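Long-range contact in adenylosuccinate lyase (Francisella tularensis subsp. tularensis SCHU S4, PDB 4EEI), which probably catalyses the beta-elimination of fumarate from adenylosuccinate and from its imidazole carboxamide counterpart SAICAR in purine biosynthesis, and binds AMP: residues 174-186 with 202-214. Numbering follows the deposited sequence. Where two conformers were deposited one is given.
Sequences DGLTVQFSGAVGN and LGLPVEEVSTQVI. With AMP (adenosine monophosphate), chain O; EDO (1,2-ethanediol), chain C.
Val-178 and Val-206 form a single backbone bridge of the parallel type: Val-178 N donates to Pro-205 O (3.0 Å), and Glu-207 N returns a bond to Val-178 O (3.0 Å). Beside the bridge, Thr-177 OG1 donates to Glu-207 OE2 at 2.6 Å, approaching from above the carboxylate plane; the same oxygen forms a salt bridge with Arg-218, so two partners restrain this buried carboxylate. On the apolar flank Val-178 and Leu-204 cross at about a right angle, CG1 of the valine against CD1 of the leucine, while Leu-202 CD1 reaches the edge of the Phe-180 ring at CZ.

Gln-179 spans the middle. Its CB touches Ser-210 CB and Ile-214 CG1; its CG slides along Ile-214, 3.6 Å from CG1. The chain is extended beyond CG (chi2 150°), which carries the amide past Ile-214 to the backbone that follows Ser-210. There Gln-179 OE1 lies 3.4 Å from Ser-210 CB. Gln-179 NE2 donates to Gln-212 O at 2.7 Å. That carbonyl oxygen sits in the amide plane of Gln-179, and the N-H points nearly straight at it (164°), fixing the rotation of the amide. The hydroxyls of Ser-181 and Ser-210 lie close beside it, in the conformer given for Ser-210.

With CG anti to N (chi1 -177°), the Gln-212 chain runs along Ala-183 O, which CB and CG also approach, before NE2 donates to it (2.9 Å); Gln-212 OE1 accepts from AMP N6 (2.8 Å) and from Arg-301. Ser-140 of the second subunit packs against this side chain, a succinate lies beside it, and AMP is also held by Arg-4 and Tyr-5 of the third subunit: a composite active site shared between subunits, characteristic of the tetrameric fumarase/aspartase superfamily.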
loop_
_atom_site.group_PDB
_atom_site.type_symbol
_atom_site.label_atom_id
_atom_site.label_comp_id
_atom_site.label_asym_id
_atom_site.label_seq_id
_atom_site.Cartn_x
_atom_site.Cartn_y
_atom_site.Cartn_z
ATOM N N ASP B 174 -21.370 -15.971 -5.954
ATOM C CA ASP B 174 -21.980 -14.652 -5.765
ATOM C C ASP B 174 -20.907 -13.555 -5.694
ATOM O O ASP B 174 -20.407 -13.235 -4.605
ATOM C CB ASP B 174 -22.811 -14.668 -4.477
ATOM C CG ASP B 174 -23.418 -13.312 -4.134
ATOM O OD1 ASP B 174 -23.479 -12.419 -5.008
ATOM O OD2 ASP B 174 -23.855 -13.147 -2.972
ATOM N N GLY B 175 -20.552 -12.980 -6.843
ATOM C CA GLY B 175 -19.545 -11.943 -6.865
ATOM C C GLY B 175 -19.625 -11.169 -8.157
ATOM O O GLY B 175 -19.567 -9.944 -8.148
ATOM N N LEU B 176 -19.767 -11.886 -9.269
ATOM C CA LEU B 176 -19.746 -11.265 -10.591
ATOM C C LEU B 176 -21.159 -10.991 -11.085
ATOM O O LEU B 176 -22.072 -11.762 -10.815
ATOM C CB LEU B 176 -19.038 -12.177 -11.593
ATOM C CG LEU B 176 -17.551 -12.410 -11.344
ATOM C CD1 LEU B 176 -16.967 -13.273 -12.445
ATOM C CD2 LEU B 176 -16.833 -11.080 -11.262
ATOM N N THR B 177 -21.326 -9.897 -11.821
ATOM C CA THR B 177 -22.631 -9.502 -12.333
ATOM C C THR B 177 -22.483 -8.984 -13.757
ATOM O O THR B 177 -21.367 -8.796 -14.245
ATOM C CB THR B 177 -23.213 -8.330 -11.507
ATOM O OG1 THR B 177 -22.258 -7.257 -11.481
ATOM C CG2 THR B 177 -23.552 -8.760 -10.067
ATOM N N VAL B 178 -23.615 -8.721 -14.403
ATOM C CA VAL B 178 -23.612 -8.001 -15.667
ATOM C C VAL B 178 -24.593 -6.835 -15.580
ATOM O O VAL B 178 -25.385 -6.746 -14.630
ATOM C CB VAL B 178 -23.970 -8.926 -16.843
ATOM C CG1 VAL B 178 -22.909 -10.019 -17.000
ATOM C CG2 VAL B 178 -25.342 -9.540 -16.614
ATOM N N GLN B 179 -24.542 -5.930 -16.554
ATOM C CA GLN B 179 -25.477 -4.812 -16.580
ATOM C C GLN B 179 -25.912 -4.512 -18.002
ATOM O O GLN B 179 -25.114 -4.590 -18.935
ATOM C CB GLN B 179 -24.850 -3.551 -15.961
ATOM C CG GLN B 179 -23.565 -3.089 -16.675
ATOM C CD GLN B 179 -23.349 -1.582 -16.604
ATOM O OE1 GLN B 179 -24.230 -0.836 -16.181
ATOM N NE2 GLN B 179 -22.173 -1.130 -17.027
ATOM N N PHE B 180 -27.186 -4.173 -18.167
ATOM C CA PHE B 180 -27.652 -3.595 -19.418
ATOM C C PHE B 180 -28.624 -2.482 -19.048
ATOM O O PHE B 180 -29.834 -2.602 -19.243
ATOM C CB PHE B 180 -28.328 -4.656 -20.294
ATOM C CG PHE B 180 -27.424 -5.803 -20.674
ATOM C CD1 PHE B 180 -26.650 -5.739 -21.825
ATOM C CD2 PHE B 180 -27.364 -6.948 -19.890
ATOM C CE1 PHE B 180 -25.817 -6.793 -22.186
ATOM C CE2 PHE B 180 -26.529 -8.023 -20.244
ATOM C CZ PHE B 180 -25.757 -7.939 -21.390
ATOM N N SER B 181 -28.082 -1.400 -18.490
ATOM C CA SER B 181 -28.906 -0.361 -17.883
ATOM C C SER B 181 -28.836 0.979 -18.620
ATOM O O SER B 181 -29.525 1.928 -18.259
ATOM C CB SER B 181 -28.519 -0.180 -16.411
ATOM O OG SER B 181 -27.128 0.040 -16.262
ATOM N N GLY B 182 -28.002 1.069 -19.649
ATOM C CA GLY B 182 -27.930 2.301 -20.414
ATOM C C GLY B 182 -27.010 3.340 -19.788
ATOM O O GLY B 182 -26.324 3.067 -18.800
ATOM N N ALA B 183 -27.023 4.536 -20.370
ATOM C CA ALA B 183 -26.038 5.591 -20.112
ATOM C C ALA B 183 -25.637 5.817 -18.649
ATOM O O ALA B 183 -24.450 5.899 -18.348
ATOM C CB ALA B 183 -26.506 6.905 -20.742
ATOM N N VAL B 184 -26.613 5.960 -17.755
ATOM C CA VAL B 184 -26.309 6.151 -16.338
ATOM C C VAL B 184 -27.147 5.248 -15.434
ATOM O O VAL B 184 -27.534 5.643 -14.335
ATOM C CB VAL B 184 -26.465 7.627 -15.905
ATOM C CG1 VAL B 184 -25.412 8.478 -16.573
ATOM C CG2 VAL B 184 -27.856 8.152 -16.244
ATOM N N GLY B 185 -27.434 4.039 -15.906
ATOM C CA GLY B 185 -28.175 3.081 -15.104
ATOM C C GLY B 185 -29.645 3.413 -15.048
ATOM O O GLY B 185 -30.356 2.988 -14.136
ATOM N N ASN B 186 -30.103 4.172 -16.038
ATOM C CA ASN B 186 -31.409 4.804 -15.976
ATOM C C ASN B 186 -32.447 4.196 -16.916
ATOM O O ASN B 186 -33.601 4.603 -16.891
ATOM C CB ASN B 186 -31.273 6.296 -16.275
ATOM C CG ASN B 186 -30.554 6.558 -17.586
ATOM O OD1 ASN B 186 -29.745 5.734 -18.048
ATOM N ND2 ASN B 186 -30.831 7.712 -18.189
ATOM N N LEU B 202 -26.401 -14.977 -20.579
ATOM C CA LEU B 202 -24.986 -14.989 -20.214
ATOM C C LEU B 202 -24.693 -15.891 -19.019
ATOM O O LEU B 202 -23.571 -16.394 -18.877
ATOM C CB LEU B 202 -24.494 -13.569 -19.933
ATOM C CG LEU B 202 -24.480 -12.636 -21.141
ATOM C CD1 LEU B 202 -23.973 -11.239 -20.740
ATOM C CD2 LEU B 202 -23.622 -13.239 -22.262
ATOM N N GLY B 203 -25.690 -16.092 -18.157
ATOM C CA GLY B 203 -25.522 -16.947 -16.992
ATOM C C GLY B 203 -24.934 -16.227 -15.784
ATOM O O GLY B 203 -24.242 -16.837 -14.968
ATOM N N LEU B 204 -25.197 -14.926 -15.675
ATOM C CA LEU B 204 -24.758 -14.139 -14.523
ATOM C C LEU B 204 -25.915 -13.276 -14.014
ATOM O O LEU B 204 -26.799 -12.908 -14.785
ATOM C CB LEU B 204 -23.559 -13.249 -14.885
ATOM C CG LEU B 204 -22.205 -13.947 -15.036
ATOM C CD1 LEU B 204 -21.097 -12.933 -15.307
ATOM C CD2 LEU B 204 -21.886 -14.763 -13.792
ATOM N N PRO B 205 -25.912 -12.947 -12.713
ATOM C CA PRO B 205 -26.985 -12.119 -12.150
ATOM C C PRO B 205 -26.823 -10.645 -12.525
ATOM O O PRO B 205 -25.725 -10.208 -12.876
ATOM C CB PRO B 205 -26.808 -12.294 -10.641
ATOM C CG PRO B 205 -25.351 -12.594 -10.462
ATOM C CD PRO B 205 -24.959 -13.398 -11.683
ATOM N N VAL B 206 -27.918 -9.897 -12.430
ATOM C CA VAL B 206 -27.953 -8.482 -12.778
ATOM C C VAL B 206 -27.455 -7.635 -11.602
ATOM O O VAL B 206 -27.789 -7.908 -10.438
ATOM C CB VAL B 206 -29.388 -8.075 -13.135
ATOM C CG1 VAL B 206 -29.504 -6.574 -13.338
ATOM C CG2 VAL B 206 -29.856 -8.832 -14.377
ATOM N N GLU B 207 -26.648 -6.622 -11.901
ATOM C CA GLU B 207 -26.169 -5.700 -10.872
ATOM C C GLU B 207 -27.365 -4.959 -10.259
ATOM O O GLU B 207 -28.193 -4.416 -10.997
ATOM C CB GLU B 207 -25.175 -4.715 -11.497
ATOM C CG GLU B 207 -24.530 -3.782 -10.503
ATOM C CD GLU B 207 -23.692 -4.528 -9.502
ATOM O OE1 GLU B 207 -24.002 -4.484 -8.292
ATOM O OE2 GLU B 207 -22.713 -5.161 -9.931
ATOM N N GLU B 208 -27.447 -4.936 -8.933
ATOM C CA GLU B 208 -28.598 -4.358 -8.247
ATOM C C GLU B 208 -28.761 -2.877 -8.571
ATOM O O GLU B 208 -29.815 -2.446 -9.033
ATOM C CB GLU B 208 -28.471 -4.546 -6.734
ATOM C CG GLU B 208 -28.922 -5.909 -6.240
ATOM C CD GLU B 208 -27.827 -6.950 -6.332
ATOM O OE1 GLU B 208 -26.686 -6.584 -6.681
ATOM O OE2 GLU B 208 -28.108 -8.134 -6.055
ATOM N N VAL B 209 -27.736 -2.092 -8.262
ATOM C CA VAL B 209 -27.640 -0.728 -8.760
ATOM C C VAL B 209 -26.389 -0.547 -9.612
ATOM O O VAL B 209 -25.272 -0.535 -9.097
ATOM C CB VAL B 209 -27.624 0.292 -7.608
ATOM C CG1 VAL B 209 -27.602 1.710 -8.156
ATOM C CG2 VAL B 209 -28.826 0.082 -6.701
ATOM N N SER B 210 -26.587 -0.413 -10.918
ATOM C CA SER B 210 -25.509 -0.039 -11.821
ATOM C C SER B 210 -25.579 1.444 -12.158
ATOM O O SER B 210 -26.631 2.068 -12.031
ATOM C CB SER B 210 -25.572 -0.873 -13.102
ATOM O OG SER B 210 -26.808 -0.689 -13.765
ATOM N N THR B 211 -24.454 2.003 -12.586
ATOM C CA THR B 211 -24.432 3.358 -13.111
ATOM C C THR B 211 -24.294 3.311 -14.627
ATOM O O THR B 211 -24.886 2.455 -15.279
ATOM C CB THR B 211 -23.293 4.195 -12.499
ATOM O OG1 THR B 211 -22.056 3.481 -12.600
ATOM C CG2 THR B 211 -23.582 4.495 -11.037
ATOM N N GLN B 212 -23.326 4.058 -15.142
ATOM C CA GLN B 212 -22.802 3.749 -16.456
ATOM C C GLN B 212 -22.052 2.431 -16.320
ATOM O O GLN B 212 -22.043 1.609 -17.233
ATOM C CB GLN B 212 -21.872 4.851 -16.959
ATOM C CG GLN B 212 -21.344 4.603 -18.363
ATOM C CD GLN B 212 -20.928 5.878 -19.066
ATOM O OE1 GLN B 212 -19.742 6.187 -19.162
ATOM N NE2 GLN B 212 -21.905 6.626 -19.565
ATOM N N VAL B 213 -21.402 2.254 -15.173
ATOM C CA VAL B 213 -20.508 1.126 -14.946
ATOM C C VAL B 213 -21.055 0.189 -13.874
ATOM O O VAL B 213 -21.961 0.548 -13.124
ATOM C CB VAL B 213 -19.104 1.595 -14.527
ATOM C CG1 VAL B 213 -18.452 2.386 -15.650
ATOM C CG2 VAL B 213 -19.181 2.425 -13.256
ATOM N N ILE B 214 -20.493 -1.013 -13.810
ATOM C CA ILE B 214 -20.681 -1.893 -12.662
ATOM C C ILE B 214 -19.737 -1.380 -11.580
ATOM O O ILE B 214 -18.598 -1.019 -11.887
ATOM C CB ILE B 214 -20.320 -3.330 -13.057
ATOM C CG1 ILE B 214 -21.458 -3.941 -13.886
ATOM C CG2 ILE B 214 -20.012 -4.190 -11.837
ATOM C CD1 ILE B 214 -21.176 -5.354 -14.372
HETATM P P AMP O . -8.090 4.072 -21.873
HETATM O O1P AMP O . -6.772 3.930 -22.590
HETATM O O2P AMP O . -8.150 5.225 -20.906
HETATM O O3P AMP O . -8.647 2.779 -21.335
HETATM O "O5'" AMP O . -9.124 4.482 -23.036
HETATM C "C5'" AMP O . -10.530 4.486 -22.791
HETATM C "C4'" AMP O . -11.277 4.424 -24.118
HETATM O "O4'" AMP O . -12.689 4.429 -23.889
HETATM C "C3'" AMP O . -10.961 5.632 -24.985
HETATM O "O3'" AMP O . -10.670 5.186 -26.310
HETATM C "C2'" AMP O . -12.231 6.453 -24.998
HETATM O "O2'" AMP O . -12.444 7.052 -26.277
HETATM C "C1'" AMP O . -13.314 5.437 -24.685
HETATM N N9 AMP O . -14.442 6.067 -23.960
HETATM C C8 AMP O . -14.664 7.387 -23.840
HETATM N N7 AMP O . -15.786 7.629 -23.119
HETATM C C5 AMP O . -16.303 6.439 -22.766
HETATM C C6 AMP O . -17.478 5.972 -21.998
HETATM N N6 AMP O . -18.347 6.852 -21.450
HETATM N N1 AMP O . -17.650 4.639 -21.866
HETATM C C2 AMP O . -16.792 3.755 -22.407
HETATM N N3 AMP O . -15.705 4.108 -23.115
HETATM C C4 AMP O . -15.413 5.413 -23.326
HETATM C C1 EDO C . -22.406 -14.992 -9.984
HETATM O O1 EDO C . -22.654 -13.985 -8.994
HETATM C C2 EDO C . -23.517 -16.041 -9.990
HETATM O O2 EDO C . -23.440 -16.845 -11.176
#